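N5-Carboxyaminoimidazole ribonucleotide synthetase (Staphylococcus aureus subsp. aureus, PDB 3ORQ) catalyses the ATP-dependent carboxylation of 5-aminoimidazole ribonucleotide with bicarbonate to N5-carboxyaminoimidazole ribonucleotide, a step of purine biosynthesis. Local coordinates at residues P312-N317 with V357-V362; V38-P43 with Y51-F56; Q88-C93 with Q100-I105; D110-K115 with K151-G156. One frame throughout, in Å; residues are numbered along the deposited sequence.

Contact 1 (P312-N317 with V357-V362)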
# COMPACT_ATOMS: atom_id res chain seq x y z
N PRO A 312 -8.45 5.91 14.61
CA PRO A 312 -7.37 6.62 15.27
C PRO A 312 -6.18 5.69 15.35
O PRO A 312 -6.35 4.46 15.14
CB PRO A 312 -7.89 6.86 16.69
CG PRO A 312 -9.41 6.79 16.60
CD PRO A 312 -9.63 5.72 15.49
N ALA A 313 -4.99 6.25 15.66
CA ALA A 313 -3.77 5.50 15.47
C ALA A 313 -2.62 5.95 16.34
O ALA A 313 -2.53 7.10 16.74
CB ALA A 313 -3.36 5.53 13.97
N VAL A 314 -1.74 5.01 16.64
CA VAL A 314 -0.59 5.27 17.45
C VAL A 314 0.56 4.67 16.68
O VAL A 314 0.60 3.44 16.45
CB VAL A 314 -0.70 4.55 18.82
CG1 VAL A 314 0.56 4.76 19.61
CG2 VAL A 314 -1.86 5.10 19.59
N MSE A 315 1.46 5.51 16.21
CA MSE A 315 2.52 4.99 15.39
C MSE A 315 3.84 5.10 16.15
O MSE A 315 4.11 6.14 16.76
CB MSE A 315 2.60 5.81 14.11
CG MSE A 315 3.75 5.34 13.21
SE MSE A 315 4.53 6.81 12.25
CE MSE A 315 6.33 6.36 12.67
N MSE A 316 4.64 4.04 16.13
CA MSE A 316 5.95 4.02 16.82
C MSE A 316 7.03 3.87 15.78
O MSE A 316 6.91 3.04 14.89
CB MSE A 316 6.06 2.83 17.79
CG MSE A 316 4.91 2.66 18.76
SE MSE A 316 4.74 4.16 19.98
CE MSE A 316 6.39 3.96 20.97
N ASN A 317 8.09 4.66 15.87
CA ASN A 317 9.27 4.41 15.05
C ASN A 317 9.94 3.14 15.51
O ASN A 317 9.79 2.73 16.66
CB ASN A 317 10.26 5.56 15.15
CG ASN A 317 10.18 6.48 13.95
OD1 ASN A 317 9.55 6.16 12.93
ND2 ASN A 317 10.81 7.64 14.07
N VAL A 357 -0.42 1.14 14.97
CA VAL A 357 -1.43 0.43 15.71
C VAL A 357 -2.75 1.18 15.60
O VAL A 357 -2.92 2.24 16.16
CB VAL A 357 -1.02 0.28 17.18
CG1 VAL A 357 -1.90 -0.68 17.87
CG2 VAL A 357 0.48 -0.16 17.29
N LEU A 358 -3.70 0.62 14.88
CA LEU A 358 -5.01 1.24 14.79
C LEU A 358 -5.73 0.93 16.08
O LEU A 358 -5.65 -0.18 16.57
CB LEU A 358 -5.79 0.68 13.61
CG LEU A 358 -5.16 0.95 12.22
CD1 LEU A 358 -6.04 0.37 11.10
CD2 LEU A 358 -4.95 2.46 12.03
N THR A 359 -6.41 1.93 16.64
CA THR A 359 -7.01 1.74 17.97
C THR A 359 -8.24 2.63 18.18
O THR A 359 -8.29 3.77 17.70
CB THR A 359 -5.97 2.05 19.07
OG1 THR A 359 -6.51 1.78 20.38
CG2 THR A 359 -5.53 3.50 18.99
N ASN A 360 -9.23 2.14 18.92
CA ASN A 360 -10.31 3.02 19.36
C ASN A 360 -10.02 3.67 20.71
O ASN A 360 -10.73 4.60 21.14
CB ASN A 360 -11.62 2.25 19.45
CG ASN A 360 -12.17 1.91 18.11
OD1 ASN A 360 -12.12 2.71 17.18
ND2 ASN A 360 -12.70 0.70 17.99
N ASP A 361 -9.00 3.18 21.39
CA ASP A 361 -8.66 3.73 22.68
C ASP A 361 -7.19 4.12 22.69
O ASP A 361 -6.32 3.40 23.19
CB ASP A 361 -9.00 2.76 23.82
CG ASP A 361 -8.86 3.42 25.21
OD1 ASP A 361 -8.18 4.46 25.34
OD2 ASP A 361 -9.45 2.89 26.18
N VAL A 362 -6.94 5.30 22.15
CA VAL A 362 -5.59 5.83 22.00
C VAL A 362 -4.84 5.90 23.33
O VAL A 362 -3.68 5.51 23.42
CB VAL A 362 -5.64 7.22 21.32
CG1 VAL A 362 -4.33 7.85 21.39
CG2 VAL A 362 -6.12 7.10 19.81
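Val314 and Val357 face each other as an antiparallel hydrogen-bonded pair at the tight end of this contact. Val314 N donates a hydrogen bond to Val357 O at 3.0 Å, and Val357 N donates one to Val314 O at 2.9 Å. One step on, Ala313 and Leu358 form the non-hydrogen-bonded pair, with a CA-H...O contact from Ala313 CA to Val357 O. Thr359 N then bonds to Pro312 O at 2.9 Å, although the donor sits well above the carbonyl plane, 38° out of it, where the chain is leaving the sheet. On the face with Val314 the packing is apolar. Its chi1 of 176° sets CG1 anti to the backbone N and leaves CG2 beside that N, where it meets Thr359 CG2 at 4.0 Å and Val362 CG1 at 4.1 Å, while the second branch of Val362, CG2, presses on Pro312 CB at 3.6 Å. Thr365 and Met369 of helix 362-372 extend this cover over Val314. On the face of Ala313 and Leu358 the cover is thinner: the end of Leu358 bends in, CD2 touching Ala313 CB at 4.0 Å, and Leu358 also packs on Asp287 of the second subunit. The loose side is the turn, where Asn360 and Asp361 are solvent-exposed. There Thr359 OG1 accepts from Asp361 N at 3.0 Å, closing an ST turn, and is also hydrogen-bonded to Thr365 OG1. Asp361 in turn N-caps the helix through OD1 and Gln364 N. The whole is a strand-to-helix turn at the end of an antiparallel strand pair in the C-terminal domain, with the helix folded back over its own sheet.

Contact 2 (V38-P43 with Y51-F56)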
# COMPACT_ATOMS: atom_id res chain seq x y z
N VAL A 38 8.92 4.28 -12.17
CA VAL A 38 9.74 5.00 -11.20
C VAL A 38 11.21 4.82 -11.52
O VAL A 38 11.68 3.69 -11.62
CB VAL A 38 9.52 4.46 -9.77
CG1 VAL A 38 10.52 5.11 -8.81
CG2 VAL A 38 8.07 4.71 -9.30
N VAL A 39 11.92 5.95 -11.64
CA VAL A 39 13.39 5.95 -11.69
C VAL A 39 13.91 6.58 -10.40
O VAL A 39 13.48 7.66 -10.01
CB VAL A 39 13.91 6.75 -12.91
CG1 VAL A 39 15.40 6.80 -12.90
CG2 VAL A 39 13.47 6.06 -14.19
N VAL A 40 14.82 5.92 -9.71
CA VAL A 40 15.27 6.47 -8.46
C VAL A 40 16.81 6.68 -8.48
O VAL A 40 17.56 5.85 -9.04
CB VAL A 40 14.83 5.58 -7.24
CG1 VAL A 40 15.41 4.15 -7.37
CG2 VAL A 40 15.32 6.20 -5.92
N LEU A 41 17.25 7.79 -7.89
CA LEU A 41 18.67 8.16 -7.81
C LEU A 41 19.10 8.19 -6.33
O LEU A 41 18.49 8.87 -5.49
CB LEU A 41 18.93 9.52 -8.49
CG LEU A 41 20.40 9.94 -8.65
CD1 LEU A 41 20.64 10.85 -9.89
CD2 LEU A 41 20.94 10.59 -7.39
N ASP A 42 20.16 7.46 -6.02
CA ASP A 42 20.68 7.41 -4.66
C ASP A 42 22.14 6.93 -4.79
O ASP A 42 22.43 6.07 -5.63
CB ASP A 42 19.85 6.42 -3.82
CG ASP A 42 20.12 6.54 -2.32
OD1 ASP A 42 19.30 7.16 -1.60
OD2 ASP A 42 21.16 6.05 -1.86
N PRO A 43 23.04 7.45 -3.94
CA PRO A 43 24.45 6.98 -3.94
C PRO A 43 24.64 5.54 -3.47
O PRO A 43 25.66 4.91 -3.78
CB PRO A 43 25.14 7.96 -2.95
CG PRO A 43 23.99 8.50 -2.07
CD PRO A 43 22.82 8.59 -3.02
N TYR A 51 14.56 -1.66 -5.22
CA TYR A 51 13.73 -2.70 -5.86
C TYR A 51 12.23 -2.45 -5.93
O TYR A 51 11.46 -3.38 -6.13
CB TYR A 51 14.05 -4.06 -5.22
CG TYR A 51 15.52 -4.38 -5.34
CD1 TYR A 51 16.05 -4.89 -6.51
CD2 TYR A 51 16.39 -4.08 -4.30
CE1 TYR A 51 17.43 -5.17 -6.64
CE2 TYR A 51 17.75 -4.36 -4.39
CZ TYR A 51 18.26 -4.91 -5.55
OH TYR A 51 19.60 -5.14 -5.64
N VAL A 52 11.81 -1.20 -5.70
CA VAL A 52 10.49 -0.76 -6.12
C VAL A 52 10.57 0.38 -7.18
O VAL A 52 9.68 1.25 -7.27
CB VAL A 52 9.65 -0.35 -4.89
CG1 VAL A 52 9.29 -1.56 -4.07
CG2 VAL A 52 10.38 0.67 -4.04
N ALA A 53 11.69 0.38 -7.94
CA ALA A 53 11.89 1.29 -9.09
C ALA A 53 12.08 0.50 -10.37
O ALA A 53 12.59 -0.61 -10.33
CB ALA A 53 13.09 2.12 -8.86
N HIS A 54 11.65 1.04 -11.50
CA HIS A 54 11.93 0.45 -12.80
C HIS A 54 13.37 0.62 -13.13
O HIS A 54 13.97 -0.24 -13.75
CB HIS A 54 11.08 1.13 -13.89
CG HIS A 54 9.63 0.79 -13.79
ND1 HIS A 54 8.82 1.33 -12.83
CD2 HIS A 54 8.86 -0.09 -14.48
CE1 HIS A 54 7.60 0.83 -12.93
NE2 HIS A 54 7.59 -0.03 -13.93
N GLU A 55 13.97 1.71 -12.66
CA GLU A 55 15.34 1.93 -12.96
C GLU A 55 16.04 2.56 -11.75
O GLU A 55 15.45 3.35 -11.04
CB GLU A 55 15.38 2.84 -14.17
CG GLU A 55 16.69 2.98 -14.86
CD GLU A 55 16.49 3.45 -16.30
OE1 GLU A 55 15.34 3.42 -16.83
OE2 GLU A 55 17.51 3.85 -16.88
N PHE A 56 17.29 2.17 -11.53
CA PHE A 56 18.06 2.68 -10.42
C PHE A 56 19.32 3.36 -11.00
O PHE A 56 20.05 2.76 -11.79
CB PHE A 56 18.43 1.54 -9.46
CG PHE A 56 19.44 1.93 -8.43
CD1 PHE A 56 19.19 2.96 -7.56
CD2 PHE A 56 20.67 1.27 -8.35
CE1 PHE A 56 20.16 3.34 -6.62
CE2 PHE A 56 21.64 1.65 -7.40
CZ PHE A 56 21.39 2.66 -6.55
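Two neighbouring parallel strands of the Rossmann-like preATP-grasp domain meet here, 37-42 and the outermost strand 55-58, with the residues that lead into the latter. Val40 N donates to Glu55 O at 3.0 Å, close to straight at 163°, and Glu55 N donates to Val38 O at 3.2 Å, in the carbonyl plane; this gives the parallel register Val39 with Glu55 and Val40 with Phe56. Val38 O also takes a weak bond from His54 N. The imidazole of His54 doubles the hold on the same residue: its ND1 accepts from Val38 N at 3.0 Å, the donor lying 35° out of the ring plane. An accepting ND1 carries no proton, so a neutral ring would have its hydrogen on NE2. On one face, Val39 CG2 lies alongside Glu55 CB at 3.7 Å, the two side chains running parallel off the sheet. On the other, Val40 CG1 stands between its own backbone N and carbonyl carbon (chi1 60°), which brings it against Ala53 CB at 3.4 Å, a close approach for two methyl groups, and to Phe56 CD1 at 4.0 Å. The Phe56 ring reaches on along the strand to Asp42 O, 3.7 Å from CZ. Helix 22-33 lies against Val38 and Val52 through Ala28, and helix 64-73 covers the Val39 face through Leu70 and holds Glu55 by a salt bridge from Lys73. Strand 14-18 flanks 37-42 on its other edge, while His54 and Tyr51 meet Tyr51 and His54 of the second subunit.

Contact 3 (Q88-C93 with Q100-I105)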
# COMPACT_ATOMS: atom_id res chain seq x y z
N GLN A 88 22.03 23.14 -7.92
CA GLN A 88 21.88 22.05 -8.87
C GLN A 88 20.41 21.91 -9.29
O GLN A 88 20.09 21.69 -10.46
CB GLN A 88 22.39 20.73 -8.28
CG GLN A 88 23.87 20.45 -8.52
CD GLN A 88 24.27 20.54 -9.99
OE1 GLN A 88 23.84 19.74 -10.81
NE2 GLN A 88 25.09 21.54 -10.33
N LEU A 89 19.53 22.02 -8.30
CA LEU A 89 18.12 21.80 -8.48
C LEU A 89 17.51 22.93 -9.34
O LEU A 89 16.63 22.68 -10.16
CB LEU A 89 17.46 21.72 -7.11
CG LEU A 89 15.96 21.44 -6.99
CD1 LEU A 89 15.62 20.10 -7.68
CD2 LEU A 89 15.53 21.43 -5.52
N LYS A 90 18.01 24.16 -9.17
CA LYS A 90 17.57 25.28 -10.02
C LYS A 90 17.88 25.00 -11.50
O LYS A 90 17.00 25.07 -12.33
CB LYS A 90 18.15 26.64 -9.54
CG LYS A 90 17.79 27.82 -10.44
CD LYS A 90 18.23 29.16 -9.87
CE LYS A 90 17.93 30.33 -10.85
NZ LYS A 90 18.84 30.28 -12.06
N LEU A 91 19.12 24.64 -11.80
CA LEU A 91 19.47 24.16 -13.14
C LEU A 91 18.52 23.08 -13.69
O LEU A 91 18.16 23.13 -14.84
CB LEU A 91 20.88 23.59 -13.14
CG LEU A 91 21.99 24.62 -13.03
CD1 LEU A 91 23.30 23.95 -13.46
CD2 LEU A 91 21.69 25.91 -13.85
N LEU A 92 18.12 22.13 -12.86
CA LEU A 92 17.24 21.03 -13.27
C LEU A 92 15.80 21.49 -13.50
O LEU A 92 15.17 21.03 -14.44
CB LEU A 92 17.25 19.93 -12.22
CG LEU A 92 18.34 18.87 -12.21
CD1 LEU A 92 17.99 17.88 -11.09
CD2 LEU A 92 18.51 18.12 -13.57
N CYS A 93 15.29 22.39 -12.65
CA CYS A 93 13.94 22.93 -12.79
C CYS A 93 13.84 23.64 -14.08
O CYS A 93 12.77 23.67 -14.69
CB CYS A 93 13.63 23.97 -11.71
SG CYS A 93 13.44 23.27 -10.15
N GLN A 100 7.69 21.26 -7.98
CA GLN A 100 8.14 21.66 -6.64
C GLN A 100 9.13 22.82 -6.63
O GLN A 100 9.28 23.50 -5.59
CB GLN A 100 8.75 20.46 -5.90
CG GLN A 100 7.72 19.51 -5.34
CD GLN A 100 8.38 18.25 -4.81
OE1 GLN A 100 8.91 17.44 -5.58
NE2 GLN A 100 8.39 18.09 -3.48
N GLY A 101 9.80 23.09 -7.75
CA GLY A 101 10.70 24.28 -7.84
C GLY A 101 11.93 24.06 -6.97
O GLY A 101 12.20 22.91 -6.56
N TYR A 102 12.70 25.11 -6.72
CA TYR A 102 13.92 25.01 -5.90
C TYR A 102 13.84 25.91 -4.66
O TYR A 102 14.68 25.82 -3.78
CB TYR A 102 15.18 25.34 -6.73
CG TYR A 102 15.19 26.79 -7.17
CD1 TYR A 102 14.42 27.20 -8.27
CD2 TYR A 102 15.89 27.76 -6.46
CE1 TYR A 102 14.39 28.52 -8.69
CE2 TYR A 102 15.87 29.10 -6.87
CZ TYR A 102 15.11 29.47 -7.98
OH TYR A 102 15.07 30.78 -8.40
N GLN A 103 12.84 26.77 -4.60
CA GLN A 103 12.75 27.74 -3.51
C GLN A 103 12.58 27.04 -2.16
O GLN A 103 13.21 27.42 -1.17
CB GLN A 103 11.60 28.74 -3.75
CG GLN A 103 11.48 29.80 -2.67
CD GLN A 103 10.13 30.50 -2.66
OE1 GLN A 103 9.12 29.90 -3.00
NE2 GLN A 103 10.09 31.78 -2.24
N ALA A 104 11.68 26.06 -2.11
CA ALA A 104 11.40 25.38 -0.86
C ALA A 104 12.71 24.84 -0.33
O ALA A 104 13.09 25.13 0.81
CB ALA A 104 10.39 24.25 -1.06
N ILE A 105 13.42 24.09 -1.17
CA ILE A 105 14.67 23.48 -0.77
C ILE A 105 15.70 24.49 -0.37
O ILE A 105 16.25 24.35 0.70
CB ILE A 105 15.27 22.60 -1.87
CG1 ILE A 105 14.43 21.33 -2.06
CG2 ILE A 105 16.72 22.26 -1.54
CD1 ILE A 105 14.59 20.26 -0.98
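Lys90 and Tyr102 run alongside each other, the aliphatic chain of the lysine following one face of the phenol ring. Lys90 CB sits 3.9 Å from the centroid of the Tyr102 ring and 14° off its normal, a CH-pi contact. Farther out, Lys90 CD comes within 3.7 Å of Tyr102 CZ, and CE reaches the level of OH. The lysine is extended as far as CE and bends only at its last torsion (chi4 -70°), which turns NZ off the ring toward a salt bridge with Glu94. Tyr102 takes the less usual rotamer with CG between its backbone N and carbonyl carbon (chi1 65°), and this lays the ring flat against helix 86-95. Cys93 approaches the same ring at its edge, near the ring plane, although its SG is closer to the backbone, 3.6 Å from Gly101 C. Leu89 completes the interface. The Leu89 side chain crosses that of Tyr102 obliquely, Leu89 CG 4.0 Å from Tyr102 CB, and its CD2 meets Ile105 CG1 at 3.6 Å, those two side chains at about a right angle. Polar Lys90 and Tyr102 thus line the partly exposed margin, whereas Leu89 and Ile105 are buried. Gly101, at positive phi, carries the chain into Tyr102, the N-cap residue of helix 103-109. Ile98 of the connection packs on Leu89 and Cys93, so helix 86-95, this link and helix 103-109 close up together. Behind them, Tyr79 of strand 76-79 receives Ile105, and helix 64-73 packs on helix 86-95 through Leu67 and Leu92.

Contact 4 (D110-K115 with K151-G156). With ADP (adenosine-5'-diphosphate), chain D.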
# COMPACT_ATOMS: atom_id res chain seq x y z
N ASP A 110 18.65 25.65 5.19
CA ASP A 110 19.44 26.41 6.13
C ASP A 110 18.52 26.99 7.23
O ASP A 110 17.67 27.82 6.94
CB ASP A 110 20.20 27.48 5.35
CG ASP A 110 20.68 28.60 6.21
OD1 ASP A 110 20.90 28.39 7.43
OD2 ASP A 110 20.84 29.71 5.65
N ARG A 111 18.72 26.53 8.47
CA ARG A 111 17.96 26.97 9.65
C ARG A 111 17.79 28.48 9.80
O ARG A 111 16.72 28.94 10.19
CB ARG A 111 18.59 26.44 10.94
CG ARG A 111 18.54 24.92 11.09
CD ARG A 111 18.66 24.56 12.54
NE ARG A 111 18.82 23.13 12.74
CZ ARG A 111 17.82 22.28 12.95
NH1 ARG A 111 16.58 22.71 12.93
NH2 ARG A 111 18.07 20.99 13.14
N LEU A 112 18.82 29.26 9.51
CA LEU A 112 18.71 30.72 9.61
C LEU A 112 17.71 31.26 8.59
O LEU A 112 16.86 32.09 8.91
CB LEU A 112 20.06 31.40 9.41
CG LEU A 112 20.08 32.94 9.40
CD1 LEU A 112 19.46 33.53 10.67
CD2 LEU A 112 21.51 33.47 9.19
N THR A 113 17.82 30.77 7.35
CA THR A 113 16.94 31.24 6.28
C THR A 113 15.52 30.79 6.55
O THR A 113 14.56 31.53 6.31
CB THR A 113 17.48 30.80 4.90
OG1 THR A 113 18.77 31.41 4.71
CG2 THR A 113 16.60 31.27 3.79
N GLU A 114 15.39 29.60 7.13
CA GLU A 114 14.10 29.04 7.52
C GLU A 114 13.42 29.88 8.59
O GLU A 114 12.22 30.20 8.48
CB GLU A 114 14.28 27.62 8.02
CG GLU A 114 13.03 26.96 8.58
CD GLU A 114 13.22 25.46 8.79
OE1 GLU A 114 14.30 25.03 9.24
OE2 GLU A 114 12.27 24.70 8.50
N LYS A 115 14.17 30.25 9.63
CA LYS A 115 13.65 31.08 10.70
C LYS A 115 13.28 32.47 10.19
O LYS A 115 12.19 32.94 10.48
CB LYS A 115 14.59 31.14 11.91
CG LYS A 115 14.54 29.88 12.77
CD LYS A 115 15.70 29.80 13.75
CE LYS A 115 15.88 28.35 14.25
NZ LYS A 115 14.62 27.83 14.85
N LYS A 151 21.85 25.32 17.44
CA LYS A 151 21.73 24.30 16.39
C LYS A 151 22.62 24.64 15.20
O LYS A 151 22.71 25.81 14.82
CB LYS A 151 20.28 24.15 15.89
CG LYS A 151 19.23 23.97 16.99
CD LYS A 151 17.79 24.05 16.45
CE LYS A 151 16.79 23.88 17.57
NZ LYS A 151 15.37 24.01 17.08
N THR A 152 23.27 23.63 14.62
CA THR A 152 23.95 23.82 13.33
C THR A 152 22.89 24.23 12.32
O THR A 152 21.73 23.80 12.40
CB THR A 152 24.79 22.57 12.84
OG1 THR A 152 23.95 21.59 12.23
CG2 THR A 152 25.54 21.93 13.98
N ARG A 153 23.27 25.07 11.38
CA ARG A 153 22.28 25.54 10.44
C ARG A 153 22.19 24.72 9.15
O ARG A 153 21.26 24.92 8.36
CB ARG A 153 22.41 27.04 10.18
CG ARG A 153 23.71 27.51 9.68
CD ARG A 153 23.78 29.02 9.79
NE ARG A 153 23.19 29.65 8.61
CZ ARG A 153 23.66 30.75 8.04
NH1 ARG A 153 24.74 31.34 8.55
NH2 ARG A 153 23.07 31.26 6.95
N PHE A 154 23.14 23.79 8.97
CA PHE A 154 23.17 22.99 7.74
C PHE A 154 22.96 21.49 7.87
O PHE A 154 22.11 20.93 7.18
CB PHE A 154 24.40 23.33 6.92
CG PHE A 154 24.30 24.66 6.24
CD1 PHE A 154 23.60 24.77 5.02
CD2 PHE A 154 24.86 25.79 6.81
CE1 PHE A 154 23.49 26.01 4.39
CE2 PHE A 154 24.74 27.04 6.19
CZ PHE A 154 24.05 27.14 4.97
N GLY A 155 23.74 20.83 8.72
CA GLY A 155 23.73 19.36 8.71
C GLY A 155 22.56 18.62 9.37
O GLY A 155 22.25 17.49 8.99
N GLY A 156 21.91 19.27 10.34
CA GLY A 156 21.16 18.57 11.38
C GLY A 156 19.97 17.72 10.99
O GLY A 156 19.12 18.14 10.22
PB ADP D . 15.71 18.18 14.05
O1B ADP D . 15.59 19.08 12.84
O2B ADP D . 14.59 17.23 14.36
O3B ADP D . 17.07 17.54 14.13
PA ADP D . 14.53 20.10 15.78
O1A ADP D . 14.99 21.54 15.67
O2A ADP D . 13.26 19.69 15.09
O3A ADP D . 15.75 19.14 15.34
O5' ADP D . 14.39 19.68 17.32
C5' ADP D . 14.24 18.33 17.71
C4' ADP D . 13.54 18.29 19.06
O4' ADP D . 14.31 19.02 20.06
C3' ADP D . 12.16 18.93 19.04
O3' ADP D . 11.10 18.04 18.66
C2' ADP D . 11.99 19.39 20.48
O2' ADP D . 11.40 18.36 21.26
C1' ADP D . 13.41 19.68 20.96
N9 ADP D . 13.56 21.14 20.79
C8 ADP D . 14.10 21.74 19.70
N7 ADP D . 14.06 23.09 19.81
C5 ADP D . 13.49 23.35 21.02
C6 ADP D . 13.16 24.58 21.77
N6 ADP D . 13.44 25.80 21.23
N1 ADP D . 12.57 24.43 22.98
C2 ADP D . 12.28 23.22 23.50
N3 ADP D . 12.55 22.05 22.87
C4 ADP D . 13.15 22.07 21.65
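Arg111 and Lys151 reach the diphosphate of ADP together, their side chains crossing at about a right angle. Arg111 NH2 donates to ADP O1B at 3.1 Å, near the guanidinium plane, and Lys151 NZ donates to ADP O1A at 2.9 Å and to the adenine N7 at 3.2 Å. One ammonium group thereby ties phosphate to base. The lysine is extended beyond CG, and its CD lies over one face of the Arg111 guanidinium. Their positive charges converge on the anion, and Glu186, in salt bridges with both Lys151 and Lys115, probably offsets them. The next shell fixes the arginine. Its NE gives a weak bond to Thr152 O at the guanidinium edge, and its backbone N bonds to Arg153 O at 3.0 Å, on a lone pair in the carbonyl plane. Outside that, Arg153 grips Asp110 side-on: NE to OD1 at 2.9 Å and NH2 to OD2 at 3.0 Å, with planes 35° apart. Arg153 CG stands between backbone N and carbonyl carbon (chi1 58°), setting the chain alongside the carboxylate. Arg153 NH1 also bridges to Glu182. Each Asp110 oxygen has a second donor from the opposite face, Leu112 N to OD1 and Thr113 OG1 to OD2, so four bonds hold the carboxylate of this N-cap residue of helix 111-120, Leu112 N giving the capping bond. Leu112 CD2 covers a face of the Arg153 guanidinium, Asp110 CB touches Phe154 CE1, and OD1 lies over one face of that ring. This is the nucleotide site of an ATP-grasp enzyme, where a helix start and the end of strand 148-152 present basic side chains.

Overall arrangement
Along the chain, contact 2 closes first, then contact 3, contact 4 and contact 1. Contacts 2 and 3 share the preATP-grasp domain, their centres about 20 Å apart: one joins the edge strand 55-58 to its inner neighbour 37-42, the other packs helices 86-95 and 103-109. Helix 111-120 follows directly; contact 4, about 18 Å from contact 3 between centres, lies at the ADP site, where strand 148-152 of the four-stranded antiparallel sheet takes part. Contact 1, about 32 Å centre to centre from both contact 2 and contact 4, belongs to the large antiparallel sheet, whose strand 266-272 carries the magnesium ligand Glu270; C-terminal strands thus extend a sheet that also serves the nucleotide site.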